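Local coordinates for protein Non-reducing end alpha-L-arabinofuranosidase BoGH43B (Bacteroides ovatus, PDB 5JOZ) that removes terminal non-reducing alpha-L-arabinofuranosyl residues from the side branches of xyloglucan, as a family 43 glycoside hydrolase of a gut bacterium, at residues L149-P154 and S209-Y214; S359-R364 and I481-S486. One frame throughout, in Å; residues are numbered along the deposited sequence.

Interaction 1. Residues L149-P154 and S209-Y214; sequences LGVMDP and SPWGPY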
ATOM      1  N   LEU A 149     -27.096  -1.032  -1.989  1.00 26.74           N
ATOM      2  CA  LEU A 149     -26.934  -1.381  -3.394  1.00 27.98           C
ATOM      3  C   LEU A 149     -27.628  -0.332  -4.267  1.00 32.72           C
ATOM      4  O   LEU A 149     -28.663   0.211  -3.884  1.00 39.54           O
ATOM      5  CB  LEU A 149     -27.529  -2.759  -3.669  1.00 26.05           C
ATOM      6  CG  LEU A 149     -27.166  -3.392  -5.016  1.00 27.81           C
ATOM      7  CD1 LEU A 149     -25.677  -3.738  -5.114  1.00 27.42           C
ATOM      8  CD2 LEU A 149     -28.017  -4.637  -5.226  1.00 29.30           C
ATOM      9  N   GLY A 150     -27.045  -0.072  -5.435  1.00 32.15           N
ATOM     10  CA  GLY A 150     -27.586   0.852  -6.438  1.00 31.86           C
ATOM     11  C   GLY A 150     -27.072   0.469  -7.823  1.00 35.62           C
ATOM     12  O   GLY A 150     -26.245  -0.442  -7.957  1.00 37.22           O
ATOM     13  N   VAL A 151     -27.576   1.143  -8.854  1.00 36.15           N
ATOM     14  CA  VAL A 151     -27.144   0.910 -10.233  1.00 35.00           C
ATOM     15  C   VAL A 151     -26.683   2.242 -10.781  1.00 35.14           C
ATOM     16  O   VAL A 151     -27.217   3.288 -10.422  1.00 40.70           O
ATOM     17  CB  VAL A 151     -28.258   0.290 -11.105  1.00 34.19           C
ATOM     18  CG1 VAL A 151     -27.738  -0.071 -12.498  1.00 30.21           C
ATOM     19  CG2 VAL A 151     -28.813  -0.954 -10.420  1.00 37.50           C
ATOM     20  N   MET A 152     -25.683   2.183 -11.648  1.00 36.71           N
ATOM     21  CA  MET A 152     -24.890   3.334 -12.019  1.00 41.88           C
ATOM     22  C   MET A 152     -24.679   3.314 -13.530  1.00 40.48           C
ATOM     23  O   MET A 152     -24.523   2.246 -14.129  1.00 37.06           O
ATOM     24  CB  MET A 152     -23.555   3.246 -11.264  1.00 52.37           C
ATOM     25  CG  MET A 152     -22.782   4.542 -11.091  1.00 55.98           C
ATOM     26  SD  MET A 152     -21.307   4.294 -10.071  1.00 53.28           S
ATOM     27  CE  MET A 152     -21.819   5.029  -8.521  1.00 43.57           C
ATOM     28  N   ASP A 153     -24.716   4.495 -14.141  1.00 42.61           N
ATOM     29  CA  ASP A 153     -24.408   4.664 -15.560  1.00 41.80           C
ATOM     30  C   ASP A 153     -22.885   4.715 -15.704  1.00 45.34           C
ATOM     31  O   ASP A 153     -22.252   5.601 -15.119  1.00 43.65           O
ATOM     32  CB  ASP A 153     -25.042   5.959 -16.091  1.00 47.26           C
ATOM     33  CG  ASP A 153     -24.595   6.311 -17.507  1.00 45.35           C
ATOM     34  OD1 ASP A 153     -24.800   5.515 -18.447  1.00 47.99           O
ATOM     35  OD2 ASP A 153     -24.045   7.408 -17.676  1.00 51.15           O
ATOM     36  N   PRO A 154     -22.291   3.775 -16.474  1.00 49.19           N
ATOM     37  CA  PRO A 154     -20.827   3.768 -16.672  1.00 55.43           C
ATOM     38  C   PRO A 154     -20.215   5.081 -17.175  1.00 57.96           C
ATOM     39  O   PRO A 154     -19.120   5.441 -16.755  1.00 50.67           O
ATOM     40  CB  PRO A 154     -20.617   2.665 -17.721  1.00 53.38           C
ATOM     41  CG  PRO A 154     -21.788   1.760 -17.572  1.00 50.07           C
ATOM     42  CD  PRO A 154     -22.937   2.622 -17.139  1.00 49.52           C
ATOM     43  N   SER A 209     -32.480 -12.632  -5.264  1.00 33.19           N
ATOM     44  CA  SER A 209     -32.566 -11.306  -5.873  1.00 36.34           C
ATOM     45  C   SER A 209     -31.446 -10.362  -5.388  1.00 35.34           C
ATOM     46  O   SER A 209     -31.053 -10.423  -4.226  1.00 35.63           O
ATOM     47  CB  SER A 209     -33.940 -10.696  -5.554  1.00 35.55           C
ATOM     48  OG  SER A 209     -33.928  -9.286  -5.678  1.00 38.40           O
ATOM     49  N   PRO A 210     -30.968  -9.448  -6.265  1.00 33.68           N
ATOM     50  CA  PRO A 210     -29.985  -8.449  -5.825  1.00 29.97           C
ATOM     51  C   PRO A 210     -30.431  -7.640  -4.611  1.00 32.18           C
ATOM     52  O   PRO A 210     -29.606  -7.314  -3.742  1.00 27.98           O
ATOM     53  CB  PRO A 210     -29.869  -7.496  -7.029  1.00 33.67           C
ATOM     54  CG  PRO A 210     -30.461  -8.205  -8.190  1.00 34.40           C
ATOM     55  CD  PRO A 210     -31.462  -9.170  -7.630  1.00 33.90           C
ATOM     56  N   TRP A 211     -31.731  -7.341  -4.556  1.00 28.86           N
ATOM     57  CA  TRP A 211     -32.288  -6.416  -3.574  1.00 30.49           C
ATOM     58  C   TRP A 211     -32.657  -7.089  -2.262  1.00 28.90           C
ATOM     59  O   TRP A 211     -33.200  -6.431  -1.374  1.00 35.52           O
ATOM     60  CB  TRP A 211     -33.502  -5.662  -4.170  1.00 32.10           C
ATOM     61  CG  TRP A 211     -33.217  -5.143  -5.565  1.00 32.87           C
ATOM     62  CD1 TRP A 211     -33.652  -5.683  -6.748  1.00 35.13           C
ATOM     63  CD2 TRP A 211     -32.382  -4.038  -5.915  1.00 35.32           C
ATOM     64  NE1 TRP A 211     -33.152  -4.966  -7.809  1.00 35.64           N
ATOM     65  CE2 TRP A 211     -32.369  -3.952  -7.329  1.00 34.33           C
ATOM     66  CE3 TRP A 211     -31.637  -3.109  -5.173  1.00 36.66           C
ATOM     67  CZ2 TRP A 211     -31.655  -2.966  -8.015  1.00 36.78           C
ATOM     68  CZ3 TRP A 211     -30.926  -2.124  -5.853  1.00 36.99           C
ATOM     69  CH2 TRP A 211     -30.944  -2.059  -7.263  1.00 38.35           C
ATOM     70  N   GLY A 212     -32.371  -8.384  -2.131  1.00 32.48           N
ATOM     71  CA  GLY A 212     -32.591  -9.105  -0.876  1.00 35.54           C
ATOM     72  C   GLY A 212     -33.956  -9.773  -0.793  1.00 37.12           C
ATOM     73  O   GLY A 212     -34.701  -9.761  -1.771  1.00 37.01           O
ATOM     74  N   PRO A 213     -34.308 -10.360   0.356  1.00 38.58           N
ATOM     75  CA  PRO A 213     -33.480 -10.397   1.556  1.00 37.05           C
ATOM     76  C   PRO A 213     -32.361 -11.446   1.476  1.00 35.35           C
ATOM     77  O   PRO A 213     -32.509 -12.475   0.806  1.00 33.33           O
ATOM     78  CB  PRO A 213     -34.490 -10.764   2.643  1.00 38.35           C
ATOM     79  CG  PRO A 213     -35.456 -11.662   1.941  1.00 37.55           C
ATOM     80  CD  PRO A 213     -35.487 -11.237   0.490  1.00 40.31           C
ATOM     81  N   TYR A 214     -31.253 -11.163   2.157  1.00 33.19           N
ATOM     82  CA  TYR A 214     -30.082 -12.034   2.161  1.00 31.77           C
ATOM     83  C   TYR A 214     -30.074 -12.876   3.415  1.00 34.28           C
ATOM     84  O   TYR A 214     -30.477 -12.407   4.484  1.00 39.33           O
ATOM     85  CB  TYR A 214     -28.784 -11.220   2.087  1.00 30.90           C
ATOM     86  CG  TYR A 214     -28.524 -10.615   0.727  1.00 29.06           C
ATOM     87  CD1 TYR A 214     -29.239  -9.495   0.292  1.00 29.59           C
ATOM     88  CD2 TYR A 214     -27.576 -11.163  -0.133  1.00 27.42           C
ATOM     89  CE1 TYR A 214     -29.015  -8.936  -0.954  1.00 29.26           C
ATOM     90  CE2 TYR A 214     -27.343 -10.616  -1.387  1.00 28.64           C
ATOM     91  CZ  TYR A 214     -28.057  -9.500  -1.791  1.00 27.94           C
ATOM     92  OH  TYR A 214     -27.821  -8.946  -3.021  1.00 23.86           O
TER
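Apolar packing carries this contact: the CD2 methyl of L149 lies over one face of the W211 indole, 4.2 Å from the centroid of the six-membered ring and 25° off its normal, a CH-pi contact. With CG anti to the backbone N (chi1 -167°), L149 sends this branch to the loop, where CD2 also meets CB of P210 at 3.9 Å. V151 comes to the same indole differently, its CG2 at the ring edge 4.0 Å from CH2. A branched residue at each site gives the strand methyls for the broad ring to rest on. Beyond the two segments, R164 of strand 159-168 makes a cation-pi contact with the indole, and E161 of that strand also touches W211. Were W211 an alanine, L149 CD2 would probably lose its aromatic cover and R164 its pi partner.

The loop's own shape is set by polar bonds. W211 N donates to S209 OG at 3.1 Å, making an ST turn, while Y214 OH bonds to P210 O. G212 follows with positive phi (92°), where a side chain would jam against the preceding carbonyl. The type I turn S209-G212 presents P210 and W211 to strand 146-152 of the preceding sheet, packing of the kind found between successive blades of the family 43 five-bladed beta-propeller.

Interaction 2. Residues S359-R364 and I481-S486; sequences SFIGRR and IGMYAS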
ATOM      1  N   SER A 359      10.243  17.016   0.368  1.00 25.14           N
ATOM      2  CA  SER A 359      11.142  16.396  -0.605  1.00 25.40           C
ATOM      3  C   SER A 359      11.599  14.991  -0.120  1.00 25.68           C
ATOM      4  O   SER A 359      12.706  14.797   0.397  1.00 23.81           O
ATOM      5  CB  SER A 359      12.333  17.317  -0.894  1.00 25.65           C
ATOM      6  OG  SER A 359      11.891  18.639  -1.191  1.00 27.47           O
ATOM      7  N   PHE A 360      10.703  14.032  -0.294  1.00 24.02           N
ATOM      8  CA  PHE A 360      10.882  12.656   0.144  1.00 27.24           C
ATOM      9  C   PHE A 360      10.509  11.773  -1.031  1.00 25.74           C
ATOM     10  O   PHE A 360       9.502  12.026  -1.695  1.00 28.25           O
ATOM     11  CB  PHE A 360       9.963  12.355   1.339  1.00 27.60           C
ATOM     12  CG  PHE A 360       9.919  10.896   1.733  1.00 27.21           C
ATOM     13  CD1 PHE A 360       9.050  10.007   1.096  1.00 27.57           C
ATOM     14  CD2 PHE A 360      10.718  10.420   2.759  1.00 28.21           C
ATOM     15  CE1 PHE A 360       9.002   8.681   1.461  1.00 26.42           C
ATOM     16  CE2 PHE A 360      10.678   9.090   3.133  1.00 25.96           C
ATOM     17  CZ  PHE A 360       9.820   8.219   2.482  1.00 29.22           C
ATOM     18  N   ILE A 361      11.332  10.765  -1.295  1.00 24.88           N
ATOM     19  CA  ILE A 361      11.055   9.759  -2.317  1.00 24.19           C
ATOM     20  C   ILE A 361      11.463   8.414  -1.730  1.00 25.79           C
ATOM     21  O   ILE A 361      12.638   8.185  -1.409  1.00 20.56           O
ATOM     22  CB  ILE A 361      11.816  10.026  -3.635  1.00 27.42           C
ATOM     23  CG1 ILE A 361      11.543  11.470  -4.114  1.00 30.27           C
ATOM     24  CG2 ILE A 361      11.412   9.009  -4.712  1.00 24.86           C
ATOM     25  CD1 ILE A 361      12.066  11.825  -5.494  1.00 32.96           C
ATOM     26  N   GLY A 362      10.491   7.528  -1.570  1.00 26.61           N
ATOM     27  CA  GLY A 362      10.747   6.273  -0.885  1.00 30.75           C
ATOM     28  C   GLY A 362      10.023   5.090  -1.460  1.00 27.81           C
ATOM     29  O   GLY A 362       9.282   5.201  -2.440  1.00 25.53           O
ATOM     30  N   ARG A 363      10.251   3.946  -0.830  1.00 26.72           N
ATOM     31  CA  ARG A 363       9.571   2.744  -1.216  1.00 27.10           C
ATOM     32  C   ARG A 363       9.243   1.875  -0.025  1.00 25.73           C
ATOM     33  O   ARG A 363       9.907   1.937   1.014  1.00 25.49           O
ATOM     34  CB  ARG A 363      10.383   1.994  -2.266  1.00 31.42           C
ATOM     35  CG  ARG A 363      11.585   1.229  -1.754  1.00 36.21           C
ATOM     36  CD  ARG A 363      12.002   0.180  -2.766  1.00 39.87           C
ATOM     37  NE  ARG A 363      12.901   0.709  -3.774  1.00 43.00           N
ATOM     38  CZ  ARG A 363      13.373   0.008  -4.796  1.00 41.49           C
ATOM     39  NH1 ARG A 363      13.026  -1.262  -4.975  1.00 41.07           N
ATOM     40  NH2 ARG A 363      14.198   0.589  -5.653  1.00 52.17           N
ATOM     41  N   ARG A 364       8.218   1.050  -0.220  1.00 21.21           N
ATOM     42  CA  ARG A 364       7.721   0.131   0.786  1.00 21.77           C
ATOM     43  C   ARG A 364       8.818  -0.816   1.282  1.00 21.92           C
ATOM     44  O   ARG A 364       9.550  -1.393   0.475  1.00 23.24           O
ATOM     45  CB  ARG A 364       6.597  -0.719   0.192  1.00 20.53           C
ATOM     46  CG  ARG A 364       5.319   0.032  -0.151  1.00 18.58           C
ATOM     47  CD  ARG A 364       4.547  -0.703  -1.229  1.00 18.68           C
ATOM     48  NE  ARG A 364       3.297  -0.028  -1.596  1.00 19.31           N
ATOM     49  CZ  ARG A 364       3.190   1.085  -2.331  1.00 21.13           C
ATOM     50  NH1 ARG A 364       4.267   1.719  -2.811  1.00 20.19           N
ATOM     51  NH2 ARG A 364       1.973   1.582  -2.594  1.00 21.77           N
ATOM     52  N   ILE A 481      11.014   3.265   3.302  1.00 19.57           N
ATOM     53  CA  ILE A 481      12.401   3.710   3.417  1.00 22.22           C
ATOM     54  C   ILE A 481      12.641   4.578   2.198  1.00 22.32           C
ATOM     55  O   ILE A 481      12.313   4.173   1.084  1.00 22.17           O
ATOM     56  CB  ILE A 481      13.368   2.518   3.519  1.00 26.58           C
ATOM     57  CG1 ILE A 481      12.997   1.710   4.776  1.00 28.44           C
ATOM     58  CG2 ILE A 481      14.821   2.983   3.571  1.00 30.52           C
ATOM     59  CD1 ILE A 481      13.982   0.649   5.198  1.00 33.93           C
ATOM     60  N   GLY A 482      13.171   5.784   2.412  1.00 20.47           N
ATOM     61  CA  GLY A 482      13.313   6.746   1.334  1.00 21.30           C
ATOM     62  C   GLY A 482      14.392   7.800   1.468  1.00 20.48           C
ATOM     63  O   GLY A 482      14.878   8.088   2.558  1.00 21.58           O
ATOM     64  N   MET A 483      14.730   8.383   0.323  1.00 23.49           N
ATOM     65  CA  MET A 483      15.638   9.528   0.224  1.00 25.04           C
ATOM     66  C   MET A 483      14.883  10.769   0.676  1.00 24.54           C
ATOM     67  O   MET A 483      13.672  10.878   0.463  1.00 25.04           O
ATOM     68  CB  MET A 483      16.131   9.697  -1.215  1.00 24.68           C
ATOM     69  CG  MET A 483      16.925   8.501  -1.709  1.00 27.86           C
ATOM     70  SD  MET A 483      17.169   8.422  -3.484  1.00 34.44           S
ATOM     71  CE  MET A 483      15.521   7.987  -4.032  1.00 36.15           C
ATOM     72  N   TYR A 484      15.599  11.693   1.298  1.00 23.13           N
ATOM     73  CA  TYR A 484      14.977  12.840   1.955  1.00 24.17           C
ATOM     74  C   TYR A 484      15.916  14.042   1.978  1.00 25.85           C
ATOM     75  O   TYR A 484      17.121  13.879   2.162  1.00 23.97           O
ATOM     76  CB  TYR A 484      14.599  12.455   3.385  1.00 24.26           C
ATOM     77  CG  TYR A 484      13.945  13.543   4.197  1.00 24.24           C
ATOM     78  CD1 TYR A 484      12.685  14.018   3.857  1.00 26.88           C
ATOM     79  CD2 TYR A 484      14.572  14.083   5.334  1.00 25.26           C
ATOM     80  CE1 TYR A 484      12.058  14.999   4.614  1.00 26.45           C
ATOM     81  CE2 TYR A 484      13.952  15.070   6.099  1.00 23.61           C
ATOM     82  CZ  TYR A 484      12.694  15.523   5.729  1.00 25.82           C
ATOM     83  OH  TYR A 484      12.050  16.503   6.448  1.00 31.67           O
ATOM     84  N   ALA A 485      15.338  15.230   1.790  1.00 24.66           N
ATOM     85  CA  ALA A 485      16.012  16.502   1.983  1.00 23.56           C
ATOM     86  C   ALA A 485      15.049  17.542   2.586  1.00 22.22           C
ATOM     87  O   ALA A 485      13.908  17.645   2.169  1.00 19.91           O
ATOM     88  CB  ALA A 485      16.547  17.002   0.652  1.00 25.30           C
ATOM     89  N   SER A 486      15.520  18.324   3.550  1.00 23.42           N
ATOM     90  CA  SER A 486      14.729  19.416   4.115  1.00 26.44           C
ATOM     91  C   SER A 486      15.626  20.477   4.750  1.00 28.20           C
ATOM     92  O   SER A 486      16.625  20.150   5.395  1.00 25.88           O
ATOM     93  CB  SER A 486      13.748  18.870   5.158  1.00 28.59           C
ATOM     94  OG  SER A 486      13.045  19.911   5.820  1.00 26.53           O
TER
HETATM   95  O   HOH W   1      11.811  19.266   1.825  1.00 26.37           O
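F360 and Y484 sit side by side as a non-hydrogen-bonded pair in an antiparallel sheet of the C-terminal concanavalin A-like beta-sandwich domain. The packing is tightest at G362 and G482, whose CA atoms are only 3.4 Å apart. Neither position suits a side chain: a CB on G482 would clash with F360 CZ and the opposite backbone, so glycine lets the aromatic ring lie across the strands. F360 CG is anti to the backbone N (chi1 171°), and this carries CZ to 4.0 Å from G482 CA. Beside it, the edge of Y484 meets F360 CB through CD1 at 4.1 Å, and the Y484 ring stacks on F352.

On the other face, I361 and M483 share apolar surroundings with L343 and L345. M483 bends at chi3, bringing CE to 4.2 Å from I361 CB. The I361-M483 pair closes both backbone bonds, I361 N to M483 O being nearly straight at 168° while M483 N to I361 O is bent.

Partly exposed R363 marks the more open end: its long chain leads away from I481 to a cation-pi contact with W323. S359 OG bonds to the backbone O of K346. At the S359 end a single water joins the two strands, accepting from S359 N at 3.1 Å and donating to A485 O at 2.7 Å.

In the fold
The two contacts lie on opposite sides of the chain's centre, their own centres about 44 Å apart, and share no strand. Interaction 1 is peripheral, about 30 Å from the chain centre, and joins separate four-stranded sheets of the catalytic domain through a loop; interaction 2, at about 16 Å, pairs two strands within one sheet of the C-terminal domain. Their chemistry follows from this. Between sheets, side chains do the joining and the polar bonds listed for the loop shape its turn, whereas inside a sheet the backbone ladder dominates. Both have mostly buried touching residues, but 149-154/209-214 covers 191 Å² against 416 Å² for 359-364/481-486. Each also has an arginine-aromatic contact with a residue beyond its segments.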